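Local coordinates for oxidoreductase protein (Agrobacterium radiobacter, PDB 5UI9), which binds NAD+ in a Rossmann domain and probably catalyses NAD-dependent redox chemistry, as other members of the GFO/IDH/MocA oxidoreductase family do, at residues 33-38 against 50-55; 124-129 against 293-298; 151-156 against 226-231. All coordinates share one frame; numbering follows the deposited sequence.

From the N terminus, contact 1 comes first: it closes the short loop through helix 40-50 and pairs the outermost strand 54-56 with strand 30-36 of the parallel Rossmann sheet. Contact 2 opens later, at the end of strand 121-124, and closes at helix 289-308, where Glu293 follows Trp129 by 164 positions. Inside that long loop nests contact 3, which joins strands 148-156 and 225-231 of the C-terminal sheet. Contacts 1 and 2 lie with centres 23 Å apart, and both touch NAD, at its adenosine and nicotinamide ends. Contacts 2 and 3 meet directly, Phe127 packing on Phe155, whereas contacts 1 and 3 lie on opposite sides of the chain's centre.

Contact 1 of 3, residues 33-38 against 50-55; sequences AAICDR and FGIERR. With NAD (nicotinamide-adenine-dinucleotide), chain C.
Ile35 and Arg54 are joined by the one hydrogen bond that crosses between residues 33-38 and 50-55: Ile35 N donates to Arg54 O at 3.1 Å, with a nearly straight N-H...O angle of 166°. The same carbonyl also receives a CA-H...O contact from Ala34. One residue further on, Arg55 CA points its hydrogen at Ile35 O over 3.5 Å, as expected of parallel strands in this register. Side chains close the pairing from two directions. The CB atoms of Ala34 and Arg54 meet at 3.9 Å on one face of the sheet. Ile35 and Ile52 pack on the other side, CG1 to CG2 at 4.0 Å; with Ile35 chi1 at 55°, CG1 sits between the backbone N and carbonyl carbon, from where it reaches the Ile52 methyl.

A second shell fixes the incoming turn. Arg55 NE donates to Ile52 O at 2.7 Å, and the carbonyl lies in the guanidinium plane, while Arg55 NH2 forms a salt bridge with Asp48 of helix 40-50. Gly51, with positive phi and two bonds back into the last turn, makes a Schellman motif after that helix. Beyond the strand, Asp37 receives both adenosine ribose hydroxyls of NAD, O2B on OD1 at 2.6 Å and O3B on OD2 at 2.8 Å. The Arg38 guanidinium has NAD N6A over one face. Strand 30-36, helix 40-50 and strand 54-56 thus form a beta-alpha-beta unit of the Rossmann fold, whose acidic residue after the second strand grips the ribose diol of NAD.

Contact 2 of 3, residues 124-129 against 293-298; sequences HENFRW and ESVLAI. With NAD (nicotinamide-adenine-dinucleotide), chain C.
Ile298, on helix 289-308, packs against both His124 and Trp129, at and just beyond the end of the edge strand 121-124 of the Rossmann sheet. Its chi1 of -156° sets CG1 anti to the backbone N and CG2 between N and the carbonyl carbon, which sends the two branches to different aromatic groups. CG2 lies over the face of the His124 imidazole, 3.7 Å from its centroid, a CH-pi contact. CG1 approaches Trp129 CD1 to 3.6 Å, and CB stands over the face of the five-membered ring in a second CH-pi contact. The Ile298 and Trp129 side chains cross at about a right angle. Ala297 CB packs on Trp129 CE3, while Val295 CG1 meets His124 at the ring edge.

Asn126 joins this packing to the cofactor. Its chi1 of 59° tucks CG over its own backbone, on the side of both N and C, and ND2 donates to His124 NE2 at 3.0 Å, close to the imidazole plane. This bond helps fix the rotation of the amide. The opposite branch, OD1, accepts from NAD N7N at 3.1 Å with an angle of 165°; ND2 to NAD O7N is a weak, bent bond. Phe127, beside Asn126, lines the pocket of the bound dihydroxy acid, (2S)-2,3-dihydroxy-2-methylpropanoic acid, and stacks on His182. Ser294 reaches Asn126 through its CB and hydroxyl; its OG is hydrogen-bonded to Ile291 O within the helix. A water links the two residues, donating one hydrogen to Asn126 OD1 and the other to Ser294 OG, each at 2.7 Å.

Contact 3 of 3, residues 151-156 against 226-231; sequences GRFSFR and SIVDVS
Parallel strands 148-156 and 225-231 sit side by side in the mixed sheet of the GFO/IDH/MocA C-terminal domain, and the two segments run only 8° apart. The backbone bonds alternate between the strands, from Ile227 N to Gly151 O at one end to Ser231 N to Phe155 O at the other. On one face Phe155, Val228 and Val230 pack on helix 175-191. The other face, with Arg152, Ser154, Arg156 and Asp229, looks toward the second subunit, where Asp249 of that chain pairs with Arg156 NE and Trp150 of that chain makes a cation-pi contact with Arg156.

Buried Asp229 accepts from three arginine nitrogens and one serine hydroxyl. Arg152, extended from CG to NE, grips it side-on: NE meets OD1 at 2.8 Å on the syn side, and NH2 reaches OD2 at 2.9 Å from above the carboxylate plane, the guanidinium and carboxylate planes inclined by 22°. Ser154 OG donates to OD2 at 2.6 Å. Arg156, bent at chi3 (77°), comes across Asp229 at about a right angle, and its NH1 takes the anti lone pair of OD2 at 2.9 Å.

Contact 1 of 3, residues 33-38 against 50-55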
loop_
_atom_site.group_PDB
_atom_site.type_symbol
_atom_site.label_atom_id
_atom_site.label_comp_id
_atom_site.label_asym_id
_atom_site.label_seq_id
_atom_site.Cartn_x
_atom_site.Cartn_y
_atom_site.Cartn_z
ATOM N N ALA A 33 24.537 27.583 24.565
ATOM C CA ALA A 33 25.675 28.300 25.153
ATOM C C ALA A 33 27.029 27.816 24.624
ATOM O O ALA A 33 28.033 28.497 24.823
ATOM C CB ALA A 33 25.646 28.174 26.672
ATOM N N ALA A 34 27.063 26.648 23.979
ATOM C CA ALA A 34 28.316 26.066 23.489
ATOM C C ALA A 34 28.059 25.149 22.295
ATOM O O ALA A 34 26.998 24.535 22.197
ATOM C CB ALA A 34 29.003 25.301 24.602
ATOM N N ILE A 35 29.025 25.089 21.383
ATOM C CA ILE A 35 28.963 24.181 20.243
ATOM C C ILE A 35 30.274 23.411 20.085
ATOM O O ILE A 35 31.333 23.836 20.574
ATOM C CB ILE A 35 28.576 24.893 18.920
ATOM C CG1 ILE A 35 29.502 26.076 18.608
ATOM C CG2 ILE A 35 27.128 25.369 18.975
ATOM C CD1 ILE A 35 29.402 26.557 17.174
ATOM N N CYS A 36 30.178 22.273 19.403
ATOM C CA CYS A 36 31.297 21.360 19.224
ATOM C C CYS A 36 31.250 20.723 17.838
ATOM O O CYS A 36 30.186 20.297 17.388
ATOM C CB CYS A 36 31.260 20.275 20.300
ATOM S SG CYS A 36 32.522 18.988 20.130
ATOM N N ASP A 37 32.398 20.686 17.170
ATOM C CA ASP A 37 32.564 19.958 15.911
ATOM C C ASP A 37 34.045 19.655 15.667
ATOM O O ASP A 37 34.908 20.490 15.952
ATOM C CB ASP A 37 31.989 20.764 14.741
ATOM C CG ASP A 37 31.631 19.893 13.550
ATOM O OD1 ASP A 37 32.537 19.257 12.961
ATOM O OD2 ASP A 37 30.436 19.834 13.206
ATOM N N ARG A 38 34.329 18.461 15.149
ATOM C CA ARG A 38 35.694 18.072 14.767
ATOM C C ARG A 38 36.232 18.886 13.587
ATOM O O ARG A 38 37.437 19.042 13.450
ATOM C CB ARG A 38 35.760 16.586 14.407
ATOM C CG ARG A 38 35.543 15.662 15.586
ATOM C CD ARG A 38 35.732 14.203 15.198
ATOM N NE ARG A 38 35.688 13.331 16.373
ATOM C CZ ARG A 38 35.633 11.999 16.344
ATOM N NH1 ARG A 38 35.617 11.333 15.195
ATOM N NH2 ARG A 38 35.588 11.321 17.489
ATOM N N PHE A 50 25.455 32.066 14.501
ATOM C CA PHE A 50 24.579 32.089 15.677
ATOM C C PHE A 50 25.175 32.776 16.903
ATOM O O PHE A 50 24.560 32.758 17.967
ATOM C CB PHE A 50 24.132 30.656 16.009
ATOM C CG PHE A 50 23.234 30.064 14.962
ATOM C CD1 PHE A 50 21.864 30.290 15.000
ATOM C CD2 PHE A 50 23.759 29.322 13.913
ATOM C CE1 PHE A 50 21.034 29.765 14.021
ATOM C CE2 PHE A 50 22.938 28.798 12.930
ATOM C CZ PHE A 50 21.575 29.017 12.985
ATOM N N GLY A 51 26.354 33.388 16.751
ATOM C CA GLY A 51 26.983 34.173 17.817
ATOM C C GLY A 51 27.366 33.378 19.057
ATOM O O GLY A 51 27.151 33.841 20.175
ATOM N N ILE A 52 27.943 32.189 18.861
ATOM C CA ILE A 52 28.308 31.310 19.979
ATOM C C ILE A 52 29.804 31.487 20.274
ATOM O O ILE A 52 30.648 31.209 19.415
ATOM C CB ILE A 52 27.984 29.820 19.680
ATOM C CG1 ILE A 52 26.580 29.636 19.065
ATOM C CG2 ILE A 52 28.107 28.980 20.943
ATOM C CD1 ILE A 52 25.405 29.919 19.986
ATOM N N GLU A 53 30.123 31.965 21.480
ATOM C CA GLU A 53 31.512 32.234 21.885
ATOM C C GLU A 53 32.268 30.943 22.206
ATOM O O GLU A 53 33.398 30.763 21.761
ATOM C CB GLU A 53 31.562 33.188 23.094
ATOM N N ARG A 54 31.638 30.060 22.980
ATOM C CA ARG A 54 32.250 28.801 23.412
ATOM C C ARG A 54 32.220 27.758 22.292
ATOM O O ARG A 54 31.154 27.290 21.892
ATOM C CB ARG A 54 31.534 28.259 24.649
ATOM C CG ARG A 54 31.603 29.178 25.864
ATOM C CD ARG A 54 30.967 28.527 27.086
ATOM N NE ARG A 54 31.655 27.287 27.456
ATOM C CZ ARG A 54 31.175 26.334 28.257
ATOM N NH1 ARG A 54 29.975 26.438 28.828
ATOM N NH2 ARG A 54 31.915 25.252 28.496
ATOM N N ARG A 55 33.400 27.397 21.795
ATOM C CA ARG A 55 33.531 26.536 20.630
ATOM C C ARG A 55 34.583 25.478 20.907
ATOM O O ARG A 55 35.711 25.814 21.261
ATOM C CB ARG A 55 33.939 27.370 19.420
ATOM C CG ARG A 55 32.942 28.458 19.065
ATOM C CD ARG A 55 33.349 29.223 17.818
ATOM N NE ARG A 55 32.577 30.460 17.668
ATOM C CZ ARG A 55 32.670 31.303 16.641
ATOM N NH1 ARG A 55 33.502 31.066 15.624
ATOM N NH2 ARG A 55 31.908 32.394 16.622
HETATM P PA NAD C . 26.634 16.152 8.526
HETATM O O1A NAD C . 27.749 15.207 8.135
HETATM O O2A NAD C . 26.269 17.303 7.628
HETATM O O5B NAD C . 26.962 16.743 9.976
HETATM C C5B NAD C . 27.599 15.985 10.995
HETATM C C4B NAD C . 28.590 16.908 11.688
HETATM O O4B NAD C . 29.028 16.291 12.893
HETATM C C3B NAD C . 29.830 17.174 10.847
HETATM O O3B NAD C . 30.064 18.588 10.781
HETATM C C2B NAD C . 30.957 16.437 11.555
HETATM O O2B NAD C . 32.194 17.145 11.465
HETATM C C1B NAD C . 30.450 16.366 12.985
HETATM N N9A NAD C . 30.890 15.220 13.816
HETATM C C8A NAD C . 30.845 13.908 13.510
HETATM N N7A NAD C . 31.303 13.168 14.553
HETATM C C5A NAD C . 31.630 14.011 15.551
HETATM C C6A NAD C . 32.174 13.909 16.932
HETATM N N6A NAD C . 32.473 12.713 17.484
HETATM N N1A NAD C . 32.358 15.056 17.627
HETATM C C2A NAD C . 32.075 16.270 17.110
HETATM N N3A NAD C . 31.581 16.431 15.867
HETATM C C4A NAD C . 31.342 15.364 15.059
HETATM O O3 NAD C . 25.322 15.274 8.829
HETATM P PN NAD C . 23.815 15.847 8.736
HETATM O O1N NAD C . 23.319 15.768 7.314
HETATM O O2N NAD C . 23.734 17.162 9.469
HETATM O O5D NAD C . 23.068 14.698 9.558
HETATM C C5D NAD C . 23.385 14.487 10.928
HETATM C C4D NAD C . 22.312 13.601 11.530
HETATM O O4D NAD C . 21.052 14.269 11.413
HETATM C C3D NAD C . 22.196 12.267 10.806
HETATM O O3D NAD C . 22.159 11.197 11.757
HETATM C C2D NAD C . 20.897 12.366 10.024
HETATM O O2D NAD C . 20.196 11.124 9.938
HETATM C C1D NAD C . 20.095 13.388 10.827
HETATM N N1N NAD C . 19.087 14.153 10.070
HETATM C C2N NAD C . 17.871 14.276 10.632
HETATM C C3N NAD C . 16.841 14.974 10.022
HETATM C C7N NAD C . 15.514 15.057 10.725
HETATM O O7N NAD C . 15.492 15.113 11.952
HETATM N N7N NAD C . 14.380 15.073 10.020
HETATM C C4N NAD C . 17.083 15.564 8.780
HETATM C C5N NAD C . 18.348 15.438 8.204
HETATM C C6N NAD C . 19.346 14.729 8.874
#

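Contact 2 of 3, residues 124-129 against 293-298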
loop_
_atom_site.group_PDB
_atom_site.type_symbol
_atom_site.label_atom_id
_atom_site.label_comp_id
_atom_site.label_asym_id
_atom_site.label_seq_id
_atom_site.Cartn_x
_atom_site.Cartn_y
_atom_site.Cartn_z
ATOM N N HIS A 124 15.771 12.688 18.754
ATOM C CA HIS A 124 15.210 13.731 17.911
ATOM C C HIS A 124 14.552 13.018 16.720
ATOM O O HIS A 124 15.164 12.823 15.673
ATOM C CB HIS A 124 16.272 14.751 17.477
ATOM C CG HIS A 124 15.709 15.967 16.806
ATOM N ND1 HIS A 124 15.936 17.243 17.275
ATOM C CD2 HIS A 124 14.939 16.103 15.696
ATOM C CE1 HIS A 124 15.334 18.111 16.484
ATOM N NE2 HIS A 124 14.713 17.446 15.521
ATOM N N GLU A 125 13.309 12.599 16.934
ATOM C CA GLU A 125 12.497 11.947 15.922
ATOM C C GLU A 125 11.306 12.870 15.637
ATOM O O GLU A 125 10.286 12.815 16.335
ATOM C CB GLU A 125 12.068 10.568 16.443
ATOM C CG GLU A 125 11.162 9.771 15.521
ATOM C CD GLU A 125 11.606 9.812 14.067
ATOM O OE1 GLU A 125 12.678 9.254 13.748
ATOM O OE2 GLU A 125 10.882 10.430 13.260
ATOM N N ASN A 126 11.458 13.719 14.613
ATOM C CA ASN A 126 10.595 14.909 14.450
ATOM C C ASN A 126 9.408 14.762 13.483
ATOM O O ASN A 126 8.560 15.653 13.418
ATOM C CB ASN A 126 11.435 16.186 14.147
ATOM C CG ASN A 126 12.295 16.083 12.886
ATOM O OD1 ASN A 126 11.956 15.394 11.927
ATOM N ND2 ASN A 126 13.419 16.795 12.884
ATOM N N PHE A 127 9.316 13.638 12.772
ATOM C CA PHE A 127 8.241 13.449 11.773
ATOM C C PHE A 127 6.863 13.380 12.420
ATOM O O PHE A 127 5.942 14.041 11.954
ATOM C CB PHE A 127 8.499 12.229 10.880
ATOM C CG PHE A 127 9.251 12.554 9.622
ATOM C CD1 PHE A 127 10.467 13.216 9.678
ATOM C CD2 PHE A 127 8.745 12.190 8.372
ATOM C CE1 PHE A 127 11.161 13.525 8.519
ATOM C CE2 PHE A 127 9.442 12.485 7.210
ATOM C CZ PHE A 127 10.645 13.158 7.278
ATOM N N ARG A 128 6.736 12.643 13.525
ATOM C CA ARG A 128 5.473 12.619 14.285
ATOM C C ARG A 128 5.063 13.994 14.849
ATOM O O ARG A 128 3.893 14.203 15.175
ATOM C CB ARG A 128 5.518 11.584 15.416
ATOM C CG ARG A 128 6.448 11.938 16.582
ATOM C CD ARG A 128 6.082 11.175 17.837
ATOM N NE ARG A 128 6.429 9.761 17.737
ATOM C CZ ARG A 128 6.273 8.867 18.712
ATOM N NH1 ARG A 128 5.768 9.220 19.890
ATOM N NH2 ARG A 128 6.643 7.610 18.516
ATOM N N TRP A 129 6.027 14.906 14.977
ATOM C CA TRP A 129 5.772 16.287 15.417
ATOM C C TRP A 129 5.387 17.271 14.301
ATOM O O TRP A 129 5.145 18.442 14.582
ATOM C CB TRP A 129 6.978 16.816 16.219
ATOM C CG TRP A 129 7.072 16.200 17.565
ATOM C CD1 TRP A 129 7.879 15.166 17.951
ATOM C CD2 TRP A 129 6.294 16.558 18.712
ATOM N NE1 TRP A 129 7.657 14.870 19.274
ATOM C CE2 TRP A 129 6.688 15.705 19.765
ATOM C CE3 TRP A 129 5.296 17.515 18.949
ATOM C CZ2 TRP A 129 6.126 15.785 21.046
ATOM C CZ3 TRP A 129 4.734 17.600 20.225
ATOM C CH2 TRP A 129 5.152 16.737 21.256
ATOM N N GLU A 293 9.585 23.294 10.982
ATOM C CA GLU A 293 8.596 23.561 12.032
ATOM C C GLU A 293 8.634 22.485 13.114
ATOM O O GLU A 293 8.572 22.804 14.304
ATOM C CB GLU A 293 7.168 23.647 11.479
ATOM C CG GLU A 293 6.143 24.064 12.539
ATOM C CD GLU A 293 4.710 24.111 12.037
ATOM O OE1 GLU A 293 4.391 23.480 11.012
ATOM O OE2 GLU A 293 3.883 24.795 12.669
ATOM N N SER A 294 8.719 21.219 12.702
ATOM C CA SER A 294 8.703 20.109 13.655
ATOM C C SER A 294 9.943 20.070 14.562
ATOM O O SER A 294 9.882 19.539 15.664
ATOM C CB SER A 294 8.525 18.772 12.929
ATOM O OG SER A 294 9.704 18.358 12.270
ATOM N N VAL A 295 11.052 20.636 14.086
ATOM C CA VAL A 295 12.278 20.776 14.875
ATOM C C VAL A 295 12.011 21.700 16.064
ATOM O O VAL A 295 12.399 21.387 17.177
ATOM C CB VAL A 295 13.465 21.325 14.027
ATOM C CG1 VAL A 295 14.682 21.609 14.896
ATOM C CG2 VAL A 295 13.834 20.369 12.896
ATOM N N LEU A 296 11.350 22.827 15.822
ATOM C CA LEU A 296 10.940 23.721 16.910
ATOM C C LEU A 296 9.987 23.023 17.894
ATOM O O LEU A 296 10.184 23.112 19.112
ATOM C CB LEU A 296 10.311 25.013 16.370
ATOM C CG LEU A 296 9.789 26.019 17.406
ATOM C CD1 LEU A 296 10.883 26.414 18.389
ATOM C CD2 LEU A 296 9.197 27.247 16.735
ATOM N N ALA A 297 8.983 22.326 17.359
ATOM C CA ALA A 297 7.994 21.599 18.169
ATOM C C ALA A 297 8.649 20.595 19.114
ATOM O O ALA A 297 8.372 20.598 20.317
ATOM C CB ALA A 297 6.970 20.897 17.273
ATOM N N ILE A 298 9.538 19.757 18.580
ATOM C CA ILE A 298 10.188 18.733 19.401
ATOM C C ILE A 298 11.179 19.346 20.401
ATOM O O ILE A 298 11.311 18.840 21.509
ATOM C CB ILE A 298 10.838 17.598 18.559
ATOM C CG1 ILE A 298 10.958 16.319 19.396
ATOM C CG2 ILE A 298 12.186 18.008 17.997
ATOM C CD1 ILE A 298 11.595 15.152 18.676
HETATM P PA NAD C . 26.634 16.152 8.526
HETATM O O1A NAD C . 27.749 15.207 8.135
HETATM O O2A NAD C . 26.269 17.303 7.628
HETATM O O5B NAD C . 26.962 16.743 9.976
HETATM C C5B NAD C . 27.599 15.985 10.995
HETATM C C4B NAD C . 28.590 16.908 11.688
HETATM O O4B NAD C . 29.028 16.291 12.893
HETATM C C3B NAD C . 29.830 17.174 10.847
HETATM O O3B NAD C . 30.064 18.588 10.781
HETATM C C2B NAD C . 30.957 16.437 11.555
HETATM O O2B NAD C . 32.194 17.145 11.465
HETATM C C1B NAD C . 30.450 16.366 12.985
HETATM N N9A NAD C . 30.890 15.220 13.816
HETATM C C8A NAD C . 30.845 13.908 13.510
HETATM N N7A NAD C . 31.303 13.168 14.553
HETATM C C5A NAD C . 31.630 14.011 15.551
HETATM C C6A NAD C . 32.174 13.909 16.932
HETATM N N6A NAD C . 32.473 12.713 17.484
HETATM N N1A NAD C . 32.358 15.056 17.627
HETATM C C2A NAD C . 32.075 16.270 17.110
HETATM N N3A NAD C . 31.581 16.431 15.867
HETATM C C4A NAD C . 31.342 15.364 15.059
HETATM O O3 NAD C . 25.322 15.274 8.829
HETATM P PN NAD C . 23.815 15.847 8.736
HETATM O O1N NAD C . 23.319 15.768 7.314
HETATM O O2N NAD C . 23.734 17.162 9.469
HETATM O O5D NAD C . 23.068 14.698 9.558
HETATM C C5D NAD C . 23.385 14.487 10.928
HETATM C C4D NAD C . 22.312 13.601 11.530
HETATM O O4D NAD C . 21.052 14.269 11.413
HETATM C C3D NAD C . 22.196 12.267 10.806
HETATM O O3D NAD C . 22.159 11.197 11.757
HETATM C C2D NAD C . 20.897 12.366 10.024
HETATM O O2D NAD C . 20.196 11.124 9.938
HETATM C C1D NAD C . 20.095 13.388 10.827
HETATM N N1N NAD C . 19.087 14.153 10.070
HETATM C C2N NAD C . 17.871 14.276 10.632
HETATM C C3N NAD C . 16.841 14.974 10.022
HETATM C C7N NAD C . 15.514 15.057 10.725
HETATM O O7N NAD C . 15.492 15.113 11.952
HETATM N N7N NAD C . 14.380 15.073 10.020
HETATM C C4N NAD C . 17.083 15.564 8.780
HETATM C C5N NAD C . 18.348 15.438 8.204
HETATM C C6N NAD C . 19.346 14.729 8.874
HETATM O O HOH W 1 9.781 16.242 10.567
#

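Contact 3 of 3, residues 151-156 against 226-231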
loop_
_atom_site.group_PDB
_atom_site.type_symbol
_atom_site.label_atom_id
_atom_site.label_comp_id
_atom_site.label_asym_id
_atom_site.label_seq_id
_atom_site.Cartn_x
_atom_site.Cartn_y
_atom_site.Cartn_z
ATOM N N GLY A 151 -4.185 0.766 7.771
ATOM C CA GLY A 151 -3.530 2.017 7.407
ATOM C C GLY A 151 -2.507 1.879 6.304
ATOM O O GLY A 151 -1.998 0.797 6.052
ATOM N N ARG A 152 -2.231 2.995 5.637
ATOM C CA ARG A 152 -1.098 3.112 4.751
ATOM C C ARG A 152 -0.361 4.398 5.068
ATOM O O ARG A 152 -0.981 5.456 5.167
ATOM C CB ARG A 152 -1.537 3.135 3.290
ATOM C CG ARG A 152 -0.357 3.126 2.323
ATOM C CD ARG A 152 -0.696 3.751 0.987
ATOM N NE ARG A 152 0.445 3.693 0.073
ATOM C CZ ARG A 152 0.494 4.278 -1.119
ATOM N NH1 ARG A 152 -0.532 4.978 -1.586
ATOM N NH2 ARG A 152 1.583 4.163 -1.857
ATOM N N PHE A 153 0.963 4.291 5.188
ATOM C CA PHE A 153 1.854 5.410 5.451
ATOM C C PHE A 153 2.910 5.402 4.348
ATOM O O PHE A 153 3.690 4.459 4.253
ATOM C CB PHE A 153 2.512 5.241 6.824
ATOM C CG PHE A 153 1.528 5.024 7.940
ATOM C CD1 PHE A 153 1.052 3.741 8.230
ATOM C CD2 PHE A 153 1.065 6.095 8.698
ATOM C CE1 PHE A 153 0.131 3.538 9.248
ATOM C CE2 PHE A 153 0.142 5.896 9.717
ATOM C CZ PHE A 153 -0.325 4.617 9.990
ATOM N N SER A 154 2.942 6.455 3.537
ATOM C CA SER A 154 3.675 6.451 2.268
ATOM C C SER A 154 4.535 7.706 2.117
ATOM O O SER A 154 4.049 8.816 2.291
ATOM C CB SER A 154 2.678 6.359 1.108
ATOM O OG SER A 154 3.341 6.227 -0.136
ATOM N N PHE A 155 5.816 7.514 1.812
ATOM C CA PHE A 155 6.738 8.611 1.521
ATOM C C PHE A 155 7.464 8.202 0.253
ATOM O O PHE A 155 8.406 7.403 0.302
ATOM C CB PHE A 155 7.708 8.810 2.696
ATOM C CG PHE A 155 8.619 10.016 2.563
ATOM C CD1 PHE A 155 9.741 9.986 1.739
ATOM C CD2 PHE A 155 8.391 11.162 3.323
ATOM C CE1 PHE A 155 10.582 11.086 1.635
ATOM C CE2 PHE A 155 9.231 12.259 3.225
ATOM C CZ PHE A 155 10.329 12.219 2.380
ATOM N N ARG A 156 6.988 8.711 -0.882
ATOM C CA ARG A 156 7.547 8.375 -2.194
ATOM C C ARG A 156 7.973 9.678 -2.850
ATOM O O ARG A 156 7.149 10.566 -3.056
ATOM C CB ARG A 156 6.526 7.639 -3.065
ATOM C CG ARG A 156 5.854 6.455 -2.380
ATOM C CD ARG A 156 5.125 5.564 -3.385
ATOM N NE ARG A 156 6.075 4.716 -4.118
ATOM C CZ ARG A 156 6.671 3.628 -3.630
ATOM N NH1 ARG A 156 6.443 3.210 -2.382
ATOM N NH2 ARG A 156 7.529 2.953 -4.394
ATOM N N SER A 226 -1.063 -2.530 8.614
ATOM C CA SER A 226 -0.643 -1.367 7.846
ATOM C C SER A 226 0.458 -1.668 6.831
ATOM O O SER A 226 1.165 -2.679 6.928
ATOM C CB SER A 226 -0.259 -0.202 8.768
ATOM O OG SER A 226 1.062 -0.327 9.245
ATOM N N ILE A 227 0.539 -0.786 5.834
ATOM C CA ILE A 227 1.608 -0.756 4.851
ATOM C C ILE A 227 2.444 0.503 5.077
ATOM O O ILE A 227 1.902 1.607 5.166
ATOM C CB ILE A 227 1.041 -0.714 3.413
ATOM C CG1 ILE A 227 0.240 -1.989 3.104
ATOM C CG2 ILE A 227 2.143 -0.506 2.378
ATOM C CD1 ILE A 227 1.047 -3.274 3.136
ATOM N N VAL A 228 3.757 0.323 5.176
ATOM C CA VAL A 228 4.711 1.421 5.125
ATOM C C VAL A 228 5.488 1.254 3.830
ATOM O O VAL A 228 6.221 0.271 3.658
ATOM C CB VAL A 228 5.661 1.416 6.328
ATOM C CG1 VAL A 228 6.768 2.452 6.153
ATOM C CG2 VAL A 228 4.872 1.689 7.594
ATOM N N ASP A 229 5.316 2.197 2.914
ATOM C CA ASP A 229 6.010 2.142 1.633
ATOM C C ASP A 229 6.804 3.426 1.425
ATOM O O ASP A 229 6.260 4.524 1.501
ATOM C CB ASP A 229 5.038 1.840 0.482
ATOM C CG ASP A 229 4.006 2.926 0.259
ATOM O OD1 ASP A 229 2.949 2.904 0.912
ATOM O OD2 ASP A 229 4.227 3.781 -0.624
ATOM N N VAL A 230 8.109 3.266 1.215
ATOM C CA VAL A 230 9.022 4.379 1.059
ATOM C C VAL A 230 9.863 4.206 -0.202
ATOM O O VAL A 230 10.184 3.079 -0.601
ATOM C CB VAL A 230 9.917 4.589 2.314
ATOM C CG1 VAL A 230 9.050 4.907 3.522
ATOM C CG2 VAL A 230 10.812 3.387 2.597
ATOM N N SER A 231 10.197 5.336 -0.823
ATOM C CA SER A 231 10.980 5.356 -2.050
ATOM C C SER A 231 11.633 6.715 -2.239
ATOM O O SER A 231 10.977 7.742 -2.033
ATOM C CB SER A 231 10.077 5.064 -3.257
ATOM O OG SER A 231 10.767 5.242 -4.493
HETATM O O HOH W 2 8.040 1.082 -1.736
#